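Local coordinates for histone FOLD protein (PDB 1F1E), which is an archaeal DNA-binding histone that carries two histone folds in one chain, and probably pairs them as separate histone subunits pair, at residues N44-V49 against K64-V69; T57-H62 against R99-A104; G80-R85 against L111-T116; A86-I91 against D103-Y108. All coordinates share one frame; numbering follows the deposited sequence. Where two conformers were deposited one is given.

Overall arrangement
Contact 1 (44-49 with 64-69) comes first along the chain and closes the loop between the long helix 25-51 and helix 60-70 inside the first histone fold. Contact 2 (57-62 with 99-104) starts within that loop, so the two cross, and it ties the first fold to the second. Contact 3 (80-85 with 111-116) lies in series after contact 1 and crosses contact 2, fastening the loop before helix 85-94 onto helix 102-129. Contact 4 (86-91 with 103-108) is nested inside contact 3, packs helix 85-94 on helix 102-129, and shares Asp103 and Ala104 with contact 2. Contacts 1 and 2 both reach the second subunit.

Contact 1: residues N44-V49 against K64-V69; sequences NAAKSV and KALADV
Leu66 reaches from helix 60-70 onto Ala45, Ala46 and Val49 of helix 25-51, packing the short last helix of the first histone fold on its long central one. The helix segments cross at 115° with their axes 10.0 Å apart, and the small alanines let the leucine come in close: CA of Ala46 and CA of Leu66 are 7.0 Å apart. Leu66 holds CG beside its backbone N (chi1 -74°) and CD1 fully extended (chi2 180°), which sends its forked end onto the other helix. One branch, CD1, comes against the backbone, 3.4 Å from Ala46 N. The other, CD2, enters between Ala45 and Val49, with Val49 CG2 3.7 Å away, the valine and Leu66 running alongside one another in opposite senses. Val49 CG1 points instead to the CB of Ala65, at 4.3 Å. The neighbouring subunit presses on the same region: its Val69 packs on Ala45, its Ala45 packs on Val69, and its Tyr41 hydroxyl bonds to Val69 O. Among the carbon pairs the tightest is Ala45 CB with Leu66 CD2 at 3.4 Å, inside the usual carbon-carbon separation.

Contact 2: residues T57-H62 against R99-A104; sequences TLMEEH and RASSDA
Leu58 O receives the backbone N-H of Ser101 at 2.9 Å, with an N-H...O angle of 169° and the donor lying nearly on the line of the carbonyl bond; Ala100 CA adds a CH...O contact to the same oxygen. The companion bond, Leu58 N to Arg99 O, is equally short and straight (172°), although its donor is tilted out of the carbonyl plane. Together the two bonds define a parallel bridge pairing Leu58 with Ala100, whose CB atoms meet at 3.9 Å. Beyond the bridge, Ala104 brings its CB to 3.3 Å from Leu58 O and also lies by Leu58 CG, so the start of helix 102-129 closes over the strand. Ser101 is the N-cap of that helix. With chi1 at 75°, its OG sits between its own backbone N and carbonyl carbon and accepts from Ala104 N at 2.9 Å. Replacing Ser101 by an alanine would probably leave Ala104 N without this mate and make the first turn, which sets the methyl of Ala104 against Leu58, less firmly fixed. At the outer rim, Glu60 crosses Asp103 at a slant, its OE1 3.5 Å from Asp103 CB and 4.0 Å from Asp103 OD2. A water appears to bridge the pair, donating to Asp103 O and, at a doubtfully short distance, to Glu60 OE1, and the nearby like charges may raise the proton affinity of each carboxylate. A short parallel bridge between the loops of two histone folds, each leading into a helix, is characteristic of the histone handshake.

Contact 3: residues G80-R85 against L111-T116; sequences GELFGR and LICRAT
The loop leading into the first helix of the second histone fold lies along that fold's long helix, and Phe83 meets Cys113 and Ile112 there. The Cys113 sulfur makes a sulfur-aromatic contact: SG is 4.2 Å from the ring centroid and 47° off the normal, an oblique approach, and its nearest ring atom is Phe83 CD2 at 3.4 Å. Phe83 carries CG beside its backbone N (chi1 -68°), which swings the ring toward the helix. Ile112 reaches the same CD2 with its CD1, 3.8 Å away, the two side chains crossing at a slant; its CG1 branch stands between backbone N and carbonyl carbon (chi1 65°) to send CD1 there. An alanine at Phe83 takes away the ring shared by the sulfur and the Ile112 methyl, and would probably open a gap between loop and helix. The sulfur is flanked by the loop backbone as well, lying 3.8 Å from Leu82 CA, while Leu82 CD2 adds a looser touch at 4.1 Å. One turn on, Thr116 OG1 donates to Ile112 O at 2.8 Å and meets the carbonyl from the face opposite to that used by Thr116 N, so two bonds grip that oxygen. Around the contact, helix 7-15 lays Ala9 and Ile13 on the Phe83 ring, and its Arg12 forms a salt bridge with Glu81. Helix 25-51 backs Ile112 through Ala39, so helix 102-129 runs between that long helix and the loop, whose Gly84 occupies the N-cap position just before helix 85-94.

Contact 4: residues A86-I91 against D103-Y108; sequences ATVRRI and DAVDLY
The helix turn carrying Val88 and Arg89 crosses the one carrying Val105 and Tyr108 at close to a right angle, 94°, with the axes 9.8 Å apart and the CA atoms of Arg89 and Val105 6.4 Å apart. Apolar atoms fill the crossing. Val88 CG2 and Val105 CG1 meet at 3.8 Å, their side chains angled across one another. Val105 uses its second branch too, setting CG2 3.8 Å from Arg89 CD, where the arginine's aliphatic part passes at about a right angle before its guanidinium goes on to Ile97 O. Tyr108 holds CG anti to its backbone N (chi1 171°) and extends its ring toward helix 85-94. Val88 CB meets that ring at the edge, in plane, 3.8 Å from CE2. Farther out, Ile91 crosses the tyrosine and places CG2 3.4 Å from Tyr108 OH. This buried hydroxyl finds its polar partner in helix 25-51, through a hydrogen bond with Ala39 O. Tyr108 thus touches three further helices from its place on helix 102-129: it packs on helix 85-94, lies against Val42 and Ala43 of helix 25-51, and meets Leu63 of helix 60-70.

Contact 1: residues N44-V49 against K64-V69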
loop_
_atom_site.group_PDB
_atom_site.type_symbol
_atom_site.label_atom_id
_atom_site.label_comp_id
_atom_site.label_asym_id
_atom_site.label_seq_id
_atom_site.Cartn_x
_atom_site.Cartn_y
_atom_site.Cartn_z
ATOM N N ASN A 44 5.714 -7.257 -9.142
ATOM C CA ASN A 44 6.176 -6.013 -9.761
ATOM C C ASN A 44 6.772 -5.080 -8.725
ATOM O O ASN A 44 7.781 -4.431 -8.991
ATOM C CB ASN A 44 5.040 -5.312 -10.535
ATOM N N ALA A 45 6.168 -5.065 -7.556
ATOM C CA ALA A 45 6.729 -4.229 -6.471
ATOM C C ALA A 45 8.080 -4.702 -6.039
ATOM O O ALA A 45 8.969 -3.881 -5.815
ATOM C CB ALA A 45 5.750 -4.246 -5.316
ATOM N N ALA A 46 8.252 -6.023 -5.965
ATOM C CA ALA A 46 9.542 -6.607 -5.686
ATOM C C ALA A 46 10.562 -6.183 -6.735
ATOM O O ALA A 46 11.669 -5.837 -6.307
ATOM C CB ALA A 46 9.405 -8.121 -5.648
ATOM N N LYS A 47 10.184 -6.166 -7.999
ATOM C CA LYS A 47 11.128 -5.686 -9.007
ATOM C C LYS A 47 11.469 -4.210 -8.757
ATOM O O LYS A 47 12.646 -3.817 -8.837
ATOM C CB LYS A 47 10.563 -5.898 -10.395
ATOM C CG LYS A 47 11.337 -5.318 -11.556
ATOM C CD LYS A 47 12.719 -5.923 -11.766
ATOM C CE LYS A 47 13.259 -5.461 -13.124
ATOM N NZ LYS A 47 14.673 -5.900 -13.208
ATOM N N SER A 48 10.471 -3.385 -8.447
ATOM C CA SER A 48 10.689 -1.973 -8.167
ATOM C C SER A 48 11.669 -1.832 -7.008
ATOM O O SER A 48 12.601 -0.995 -7.128
ATOM C CB SER A 48 9.388 -1.273 -7.836
ATOM O OG SER A 48 8.512 -1.275 -8.950
ATOM N N VAL A 49 11.520 -2.578 -5.932
ATOM C CA VAL A 49 12.416 -2.476 -4.774
ATOM C C VAL A 49 13.793 -2.969 -5.159
ATOM O O VAL A 49 14.789 -2.347 -4.730
ATOM C CB VAL A 49 11.788 -3.200 -3.581
ATOM C CG1 VAL A 49 12.758 -3.278 -2.419
ATOM C CG2 VAL A 49 10.474 -2.507 -3.216
ATOM N N LYS A 64 11.157 -8.326 2.440
ATOM C CA LYS A 64 10.877 -7.808 3.767
ATOM C C LYS A 64 10.478 -6.345 3.715
ATOM O O LYS A 64 9.537 -5.873 4.395
ATOM C CB LYS A 64 12.116 -8.077 4.615
ATOM N N ALA A 65 11.155 -5.588 2.864
ATOM C CA ALA A 65 10.717 -4.199 2.682
ATOM C C ALA A 65 9.293 -4.115 2.168
ATOM O O ALA A 65 8.554 -3.290 2.687
ATOM C CB ALA A 65 11.663 -3.466 1.742
ATOM N N LEU A 66 8.845 -4.941 1.246
ATOM C CA LEU A 66 7.500 -4.845 0.738
ATOM C C LEU A 66 6.507 -5.210 1.835
ATOM O O LEU A 66 5.444 -4.630 1.950
ATOM C CB LEU A 66 7.190 -5.778 -0.448
ATOM C CG LEU A 66 7.700 -5.542 -1.843
ATOM C CD1 LEU A 66 7.215 -6.645 -2.744
ATOM C CD2 LEU A 66 7.283 -4.147 -2.317
ATOM N N ALA A 67 6.809 -6.239 2.589
ATOM C CA ALA A 67 5.906 -6.615 3.693
ATOM C C ALA A 67 5.758 -5.489 4.683
ATOM O O ALA A 67 4.622 -5.303 5.124
ATOM C CB ALA A 67 6.380 -7.858 4.408
ATOM N N ASP A 68 6.862 -4.793 4.940
ATOM C CA ASP A 68 6.812 -3.716 5.959
ATOM C C ASP A 68 5.986 -2.641 5.316
ATOM O O ASP A 68 5.027 -2.073 5.954
ATOM C CB ASP A 68 8.183 -3.430 6.546
ATOM C CG ASP A 68 9.387 -2.685 6.052
ATOM N N VAL A 69 6.087 -2.296 4.030
ATOM C CA VAL A 69 5.259 -1.202 3.548
ATOM C C VAL A 69 3.797 -1.578 3.283
ATOM O O VAL A 69 2.862 -0.790 3.450
ATOM C CB VAL A 69 5.770 -0.444 2.301
ATOM C CG1 VAL A 69 7.300 -0.457 2.196
ATOM C CG2 VAL A 69 5.020 -0.986 1.089
#

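Contact 2: residues T57-H62 against R99-A104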
loop_
_atom_site.group_PDB
_atom_site.type_symbol
_atom_site.label_atom_id
_atom_site.label_comp_id
_atom_site.label_asym_id
_atom_site.label_seq_id
_atom_site.Cartn_x
_atom_site.Cartn_y
_atom_site.Cartn_z
ATOM N N THR A 57 20.011 -9.372 -8.205
ATOM C CA THR A 57 19.449 -10.557 -7.549
ATOM C C THR A 57 18.465 -10.161 -6.449
ATOM O O THR A 57 18.796 -9.475 -5.512
ATOM C CB THR A 57 20.535 -11.435 -6.980
ATOM O OG1 THR A 57 21.486 -11.737 -7.983
ATOM C CG2 THR A 57 19.866 -12.742 -6.568
ATOM N N LEU A 58 17.254 -10.690 -6.615
ATOM C CA LEU A 58 16.237 -10.502 -5.568
ATOM C C LEU A 58 16.638 -11.333 -4.383
ATOM O O LEU A 58 16.986 -12.510 -4.484
ATOM C CB LEU A 58 14.865 -10.976 -6.054
ATOM C CG LEU A 58 13.648 -10.579 -5.215
ATOM C CD1 LEU A 58 13.364 -9.086 -5.335
ATOM C CD2 LEU A 58 12.432 -11.379 -5.650
HETATM N N MSE A 59 16.678 -10.837 -3.182
HETATM C CA MSE A 59 17.001 -11.282 -1.867
HETATM C C MSE A 59 15.842 -11.032 -0.898
HETATM O O MSE A 59 14.922 -10.300 -1.155
HETATM C CB MSE A 59 18.299 -10.705 -1.355
HETATM C CG MSE A 59 19.363 -10.495 -2.441
HETATM SE SE MSE A 59 20.255 -12.011 -2.794
HETATM C CE MSE A 59 21.095 -12.336 -1.257
ATOM N N GLU A 60 15.983 -11.767 0.207
ATOM C CA GLU A 60 14.980 -11.676 1.226
ATOM C C GLU A 60 14.627 -10.235 1.627
ATOM O O GLU A 60 13.456 -9.896 1.778
ATOM C CB GLU A 60 15.453 -12.388 2.459
ATOM C CG GLU A 60 14.863 -13.715 2.665
ATOM C CD GLU A 60 15.281 -14.257 4.013
ATOM O OE1 GLU A 60 14.823 -15.382 4.199
ATOM O OE2 GLU A 60 15.995 -13.689 4.818
ATOM N N GLU A 61 15.702 -9.458 1.754
ATOM C CA GLU A 61 15.552 -8.095 2.301
ATOM C C GLU A 61 14.611 -7.310 1.392
ATOM O O GLU A 61 13.889 -6.431 1.813
ATOM C CB GLU A 61 16.860 -7.329 2.493
ATOM C CG GLU A 61 18.080 -8.098 2.983
ATOM C CD GLU A 61 18.601 -9.132 1.987
ATOM N N HIS A 62 14.566 -7.611 0.068
ATOM C CA HIS A 62 13.633 -6.875 -0.764
ATOM C C HIS A 62 12.161 -7.182 -0.452
ATOM O O HIS A 62 11.321 -6.255 -0.444
ATOM C CB HIS A 62 13.912 -7.224 -2.232
ATOM C CG HIS A 62 15.341 -6.877 -2.468
ATOM N ND1 HIS A 62 16.069 -7.602 -3.331
ATOM C CD2 HIS A 62 16.180 -5.948 -2.009
ATOM C CE1 HIS A 62 17.310 -7.175 -3.425
ATOM N NE2 HIS A 62 17.423 -6.111 -2.589
ATOM N N ARG A 99 16.910 -12.950 -11.656
ATOM C CA ARG A 99 17.718 -13.687 -10.702
ATOM C C ARG A 99 17.111 -13.473 -9.329
ATOM O O ARG A 99 16.823 -12.357 -8.898
ATOM C CB ARG A 99 19.136 -13.177 -10.628
ATOM C CG ARG A 99 19.758 -13.069 -12.026
ATOM C CD ARG A 99 21.199 -12.700 -11.918
ATOM N NE ARG A 99 22.095 -13.824 -11.696
ATOM C CZ ARG A 99 22.368 -14.651 -12.691
ATOM N NH1 ARG A 99 21.838 -14.531 -13.909
ATOM N NH2 ARG A 99 23.191 -15.619 -12.414
ATOM N N ALA A 100 16.911 -14.575 -8.623
ATOM C CA ALA A 100 16.439 -14.491 -7.242
ATOM C C ALA A 100 17.131 -15.582 -6.433
ATOM O O ALA A 100 17.430 -16.651 -6.929
ATOM C CB ALA A 100 14.935 -14.693 -7.246
ATOM N N SER A 101 17.311 -15.304 -5.152
ATOM C CA SER A 101 17.749 -16.328 -4.253
ATOM C C SER A 101 16.600 -17.219 -3.832
ATOM O O SER A 101 15.439 -16.859 -3.910
ATOM C CB SER A 101 18.383 -15.744 -3.010
ATOM O OG SER A 101 17.323 -15.238 -2.184
ATOM N N SER A 102 16.887 -18.433 -3.370
ATOM C CA SER A 102 15.827 -19.314 -2.922
ATOM C C SER A 102 15.079 -18.715 -1.739
ATOM O O SER A 102 13.859 -18.792 -1.719
ATOM C CB SER A 102 16.439 -20.654 -2.563
ATOM O OG SER A 102 15.476 -21.536 -2.048
ATOM N N ASP A 103 15.777 -18.101 -0.805
ATOM C CA ASP A 103 15.124 -17.460 0.307
ATOM C C ASP A 103 14.231 -16.280 -0.133
ATOM O O ASP A 103 13.189 -16.009 0.465
ATOM C CB ASP A 103 16.166 -16.926 1.334
ATOM C CG ASP A 103 16.831 -18.047 2.091
ATOM O OD1 ASP A 103 16.401 -19.212 1.971
ATOM O OD2 ASP A 103 17.817 -17.695 2.765
ATOM N N ALA A 104 14.576 -15.585 -1.167
ATOM C CA ALA A 104 13.717 -14.510 -1.690
ATOM C C ALA A 104 12.416 -15.067 -2.240
ATOM O O ALA A 104 11.369 -14.531 -1.985
ATOM C CB ALA A 104 14.448 -13.723 -2.787
HETATM O O HOH W 1 22.368 -14.399 -8.556
HETATM O O HOH W 2 13.000 -16.804 3.125
#

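Contact 3: residues G80-R85 against L111-T116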
loop_
_atom_site.group_PDB
_atom_site.type_symbol
_atom_site.label_atom_id
_atom_site.label_comp_id
_atom_site.label_asym_id
_atom_site.label_seq_id
_atom_site.Cartn_x
_atom_site.Cartn_y
_atom_site.Cartn_z
ATOM N N GLY A 80 1.416 -21.782 6.936
ATOM C CA GLY A 80 0.325 -22.385 6.185
ATOM C C GLY A 80 0.766 -22.922 4.835
ATOM O O GLY A 80 1.949 -23.104 4.504
ATOM N N GLU A 81 -0.220 -23.236 4.013
ATOM C CA GLU A 81 -0.003 -23.691 2.655
ATOM C C GLU A 81 0.727 -22.648 1.817
ATOM O O GLU A 81 0.464 -21.441 1.859
ATOM C CB GLU A 81 -1.345 -24.048 2.001
ATOM C CG GLU A 81 -1.039 -24.725 0.650
ATOM C CD GLU A 81 -2.255 -25.306 -0.043
ATOM O OE1 GLU A 81 -3.247 -25.421 0.672
ATOM O OE2 GLU A 81 -2.164 -25.619 -1.291
ATOM N N LEU A 82 1.657 -23.090 0.967
ATOM C CA LEU A 82 2.401 -22.247 0.048
ATOM C C LEU A 82 2.141 -22.676 -1.390
ATOM O O LEU A 82 1.773 -23.839 -1.623
ATOM C CB LEU A 82 3.895 -22.366 0.328
ATOM C CG LEU A 82 4.378 -21.816 1.667
ATOM C CD1 LEU A 82 5.735 -22.460 1.978
ATOM C CD2 LEU A 82 4.353 -20.298 1.646
ATOM N N PHE A 83 2.261 -21.726 -2.286
ATOM C CA PHE A 83 2.175 -22.192 -3.661
ATOM C C PHE A 83 3.426 -22.931 -4.055
ATOM O O PHE A 83 4.438 -22.887 -3.378
ATOM C CB PHE A 83 1.977 -20.926 -4.491
ATOM C CG PHE A 83 0.632 -20.237 -4.279
ATOM C CD1 PHE A 83 -0.554 -20.829 -4.656
ATOM C CD2 PHE A 83 0.609 -19.001 -3.684
ATOM C CE1 PHE A 83 -1.766 -20.190 -4.473
ATOM C CE2 PHE A 83 -0.580 -18.334 -3.515
ATOM C CZ PHE A 83 -1.752 -18.910 -3.908
ATOM N N GLY A 84 3.413 -23.586 -5.237
ATOM C CA GLY A 84 4.604 -24.236 -5.728
ATOM C C GLY A 84 5.701 -23.240 -6.072
ATOM O O GLY A 84 5.365 -22.159 -6.575
ATOM N N ARG A 85 6.951 -23.611 -5.781
ATOM C CA ARG A 85 8.053 -22.679 -5.970
ATOM C C ARG A 85 8.172 -22.284 -7.410
ATOM O O ARG A 85 8.345 -21.131 -7.754
ATOM C CB ARG A 85 9.399 -23.326 -5.556
ATOM C CG ARG A 85 10.626 -22.533 -5.984
ATOM C CD ARG A 85 11.952 -23.152 -5.515
ATOM N NE ARG A 85 11.813 -23.554 -4.100
ATOM C CZ ARG A 85 12.092 -22.759 -3.105
ATOM N NH1 ARG A 85 12.522 -21.519 -3.217
ATOM N NH2 ARG A 85 11.923 -23.175 -1.876
ATOM N N LEU A 111 4.799 -14.095 1.668
ATOM C CA LEU A 111 4.109 -12.823 1.633
ATOM C C LEU A 111 2.773 -12.961 0.929
ATOM O O LEU A 111 1.780 -12.456 1.441
ATOM C CB LEU A 111 5.016 -11.818 0.934
ATOM C CG LEU A 111 4.506 -10.388 0.747
ATOM C CD1 LEU A 111 3.986 -9.791 2.054
ATOM C CD2 LEU A 111 5.549 -9.478 0.128
ATOM N N ILE A 112 2.713 -13.514 -0.262
ATOM C CA ILE A 112 1.446 -13.541 -0.962
ATOM C C ILE A 112 0.488 -14.483 -0.263
ATOM O O ILE A 112 -0.720 -14.262 -0.262
ATOM C CB ILE A 112 1.630 -13.838 -2.467
ATOM C CG1 ILE A 112 2.177 -15.203 -2.802
ATOM C CG2 ILE A 112 2.445 -12.741 -3.126
ATOM C CD1 ILE A 112 2.150 -15.548 -4.278
ATOM N N CYS A 113 0.983 -15.581 0.311
ATOM C CA CYS A 113 0.080 -16.492 0.998
ATOM C C CYS A 113 -0.430 -15.883 2.308
ATOM O O CYS A 113 -1.643 -15.981 2.538
ATOM C CB CYS A 113 0.767 -17.824 1.214
ATOM S SG CYS A 113 1.125 -18.716 -0.305
ATOM N N ARG A 114 0.481 -15.294 3.065
ATOM C CA ARG A 114 0.051 -14.661 4.290
ATOM C C ARG A 114 -0.906 -13.521 3.979
ATOM O O ARG A 114 -1.903 -13.316 4.670
ATOM C CB ARG A 114 1.217 -14.141 5.089
ATOM C CG ARG A 114 0.852 -13.342 6.318
ATOM C CD ARG A 114 0.052 -14.139 7.360
ATOM N NE ARG A 114 -0.450 -13.223 8.325
ATOM C CZ ARG A 114 -1.576 -13.218 9.012
ATOM N NH1 ARG A 114 -2.437 -14.195 8.868
ATOM N NH2 ARG A 114 -1.822 -12.220 9.840
ATOM N N ALA A 115 -0.672 -12.754 2.900
ATOM C CA ALA A 115 -1.551 -11.670 2.526
ATOM C C ALA A 115 -2.935 -12.198 2.184
ATOM O O ALA A 115 -3.955 -11.615 2.557
ATOM C CB ALA A 115 -0.989 -10.874 1.391
ATOM N N THR A 116 -2.993 -13.349 1.548
ATOM C CA THR A 116 -4.270 -13.975 1.216
ATOM C C THR A 116 -5.016 -14.455 2.485
ATOM O O THR A 116 -6.198 -14.177 2.590
ATOM C CB THR A 116 -4.015 -15.130 0.247
ATOM O OG1 THR A 116 -3.445 -14.650 -0.948
ATOM C CG2 THR A 116 -5.308 -15.801 -0.191
#

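Contact 4: residues A86-I91 against D103-Y108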
loop_
_atom_site.group_PDB
_atom_site.type_symbol
_atom_site.label_atom_id
_atom_site.label_comp_id
_atom_site.label_asym_id
_atom_site.label_seq_id
_atom_site.Cartn_x
_atom_site.Cartn_y
_atom_site.Cartn_z
ATOM N N ALA A 86 8.041 -23.210 -8.337
ATOM C CA ALA A 86 8.203 -22.856 -9.728
ATOM C C ALA A 86 7.143 -21.879 -10.200
ATOM O O ALA A 86 7.396 -21.004 -11.030
ATOM C CB ALA A 86 8.210 -24.062 -10.674
ATOM N N THR A 87 5.918 -22.067 -9.759
ATOM C CA THR A 87 4.826 -21.156 -10.101
ATOM C C THR A 87 5.124 -19.762 -9.600
ATOM O O THR A 87 5.059 -18.789 -10.389
ATOM C CB THR A 87 3.508 -21.645 -9.506
ATOM O OG1 THR A 87 3.200 -22.915 -10.069
ATOM C CG2 THR A 87 2.345 -20.745 -9.873
ATOM N N VAL A 88 5.496 -19.620 -8.313
ATOM C CA VAL A 88 5.741 -18.284 -7.864
ATOM C C VAL A 88 7.012 -17.706 -8.483
ATOM O O VAL A 88 7.065 -16.489 -8.753
ATOM C CB VAL A 88 5.765 -18.167 -6.329
ATOM C CG1 VAL A 88 4.367 -18.473 -5.794
ATOM C CG2 VAL A 88 6.783 -19.019 -5.621
ATOM N N ARG A 89 7.995 -18.544 -8.768
ATOM C CA ARG A 89 9.177 -18.037 -9.447
ATOM C C ARG A 89 8.852 -17.510 -10.834
ATOM O O ARG A 89 9.462 -16.541 -11.267
ATOM C CB ARG A 89 10.245 -19.111 -9.514
ATOM C CG ARG A 89 11.496 -18.729 -10.252
ATOM C CD ARG A 89 12.269 -17.693 -9.510
ATOM N NE ARG A 89 13.440 -17.103 -10.153
ATOM C CZ ARG A 89 13.406 -16.014 -10.867
ATOM N NH1 ARG A 89 12.269 -15.333 -11.148
ATOM N NH2 ARG A 89 14.512 -15.542 -11.391
ATOM N N ARG A 90 7.895 -18.143 -11.521
ATOM C CA ARG A 90 7.520 -17.686 -12.837
ATOM C C ARG A 90 6.770 -16.377 -12.752
ATOM O O ARG A 90 6.940 -15.500 -13.644
ATOM C CB ARG A 90 6.684 -18.752 -13.560
ATOM C CG ARG A 90 6.347 -18.419 -14.995
ATOM C CD ARG A 90 7.477 -18.901 -15.911
ATOM N NE ARG A 90 6.984 -18.778 -17.288
ATOM C CZ ARG A 90 6.412 -19.744 -17.956
ATOM N NH1 ARG A 90 6.208 -20.977 -17.490
ATOM N NH2 ARG A 90 6.010 -19.484 -19.197
ATOM N N ILE A 91 5.997 -16.165 -11.708
ATOM C CA ILE A 91 5.356 -14.852 -11.569
ATOM C C ILE A 91 6.420 -13.812 -11.382
ATOM O O ILE A 91 6.387 -12.735 -11.979
ATOM C CB ILE A 91 4.377 -14.908 -10.404
ATOM C CG1 ILE A 91 3.238 -15.910 -10.664
ATOM C CG2 ILE A 91 3.821 -13.528 -10.092
ATOM C CD1 ILE A 91 2.463 -16.215 -9.408
ATOM N N ASP A 103 15.777 -18.101 -0.805
ATOM C CA ASP A 103 15.124 -17.460 0.307
ATOM C C ASP A 103 14.231 -16.280 -0.133
ATOM O O ASP A 103 13.189 -16.009 0.465
ATOM C CB ASP A 103 16.166 -16.926 1.334
ATOM C CG ASP A 103 16.831 -18.047 2.091
ATOM O OD1 ASP A 103 16.401 -19.212 1.971
ATOM O OD2 ASP A 103 17.817 -17.695 2.765
ATOM N N ALA A 104 14.576 -15.585 -1.167
ATOM C CA ALA A 104 13.717 -14.510 -1.690
ATOM C C ALA A 104 12.416 -15.067 -2.240
ATOM O O ALA A 104 11.369 -14.531 -1.985
ATOM C CB ALA A 104 14.448 -13.723 -2.787
ATOM N N VAL A 105 12.573 -16.135 -3.039
ATOM C CA VAL A 105 11.370 -16.809 -3.555
ATOM C C VAL A 105 10.492 -17.282 -2.414
ATOM O O VAL A 105 9.283 -17.078 -2.473
ATOM C CB VAL A 105 11.771 -17.920 -4.519
ATOM C CG1 VAL A 105 10.544 -18.689 -4.967
ATOM C CG2 VAL A 105 12.544 -17.326 -5.707
ATOM N N ASP A 106 11.082 -17.899 -1.401
ATOM C CA ASP A 106 10.271 -18.371 -0.319
ATOM C C ASP A 106 9.593 -17.221 0.410
ATOM O O ASP A 106 8.454 -17.415 0.877
ATOM C CB ASP A 106 11.142 -19.140 0.670
ATOM C CG ASP A 106 11.627 -20.459 0.199
ATOM O OD1 ASP A 106 11.119 -20.924 -0.839
ATOM O OD2 ASP A 106 12.469 -21.058 0.908
ATOM N N LEU A 107 10.286 -16.120 0.594
ATOM C CA LEU A 107 9.645 -14.998 1.318
ATOM C C LEU A 107 8.580 -14.356 0.463
ATOM O O LEU A 107 7.549 -13.951 1.035
ATOM C CB LEU A 107 10.691 -14.042 1.885
ATOM C CG LEU A 107 10.076 -12.944 2.781
ATOM C CD1 LEU A 107 9.282 -13.508 3.927
ATOM C CD2 LEU A 107 11.262 -12.107 3.255
ATOM N N TYR A 108 8.760 -14.268 -0.842
ATOM C CA TYR A 108 7.664 -13.806 -1.714
ATOM C C TYR A 108 6.448 -14.714 -1.578
ATOM O O TYR A 108 5.297 -14.250 -1.450
ATOM C CB TYR A 108 8.184 -13.792 -3.138
ATOM C CG TYR A 108 7.052 -13.545 -4.118
ATOM C CD1 TYR A 108 6.444 -12.310 -4.237
ATOM C CD2 TYR A 108 6.569 -14.549 -4.891
ATOM C CE1 TYR A 108 5.415 -12.148 -5.137
ATOM C CE2 TYR A 108 5.537 -14.420 -5.792
ATOM C CZ TYR A 108 4.943 -13.173 -5.898
ATOM O OH TYR A 108 3.938 -13.043 -6.774
#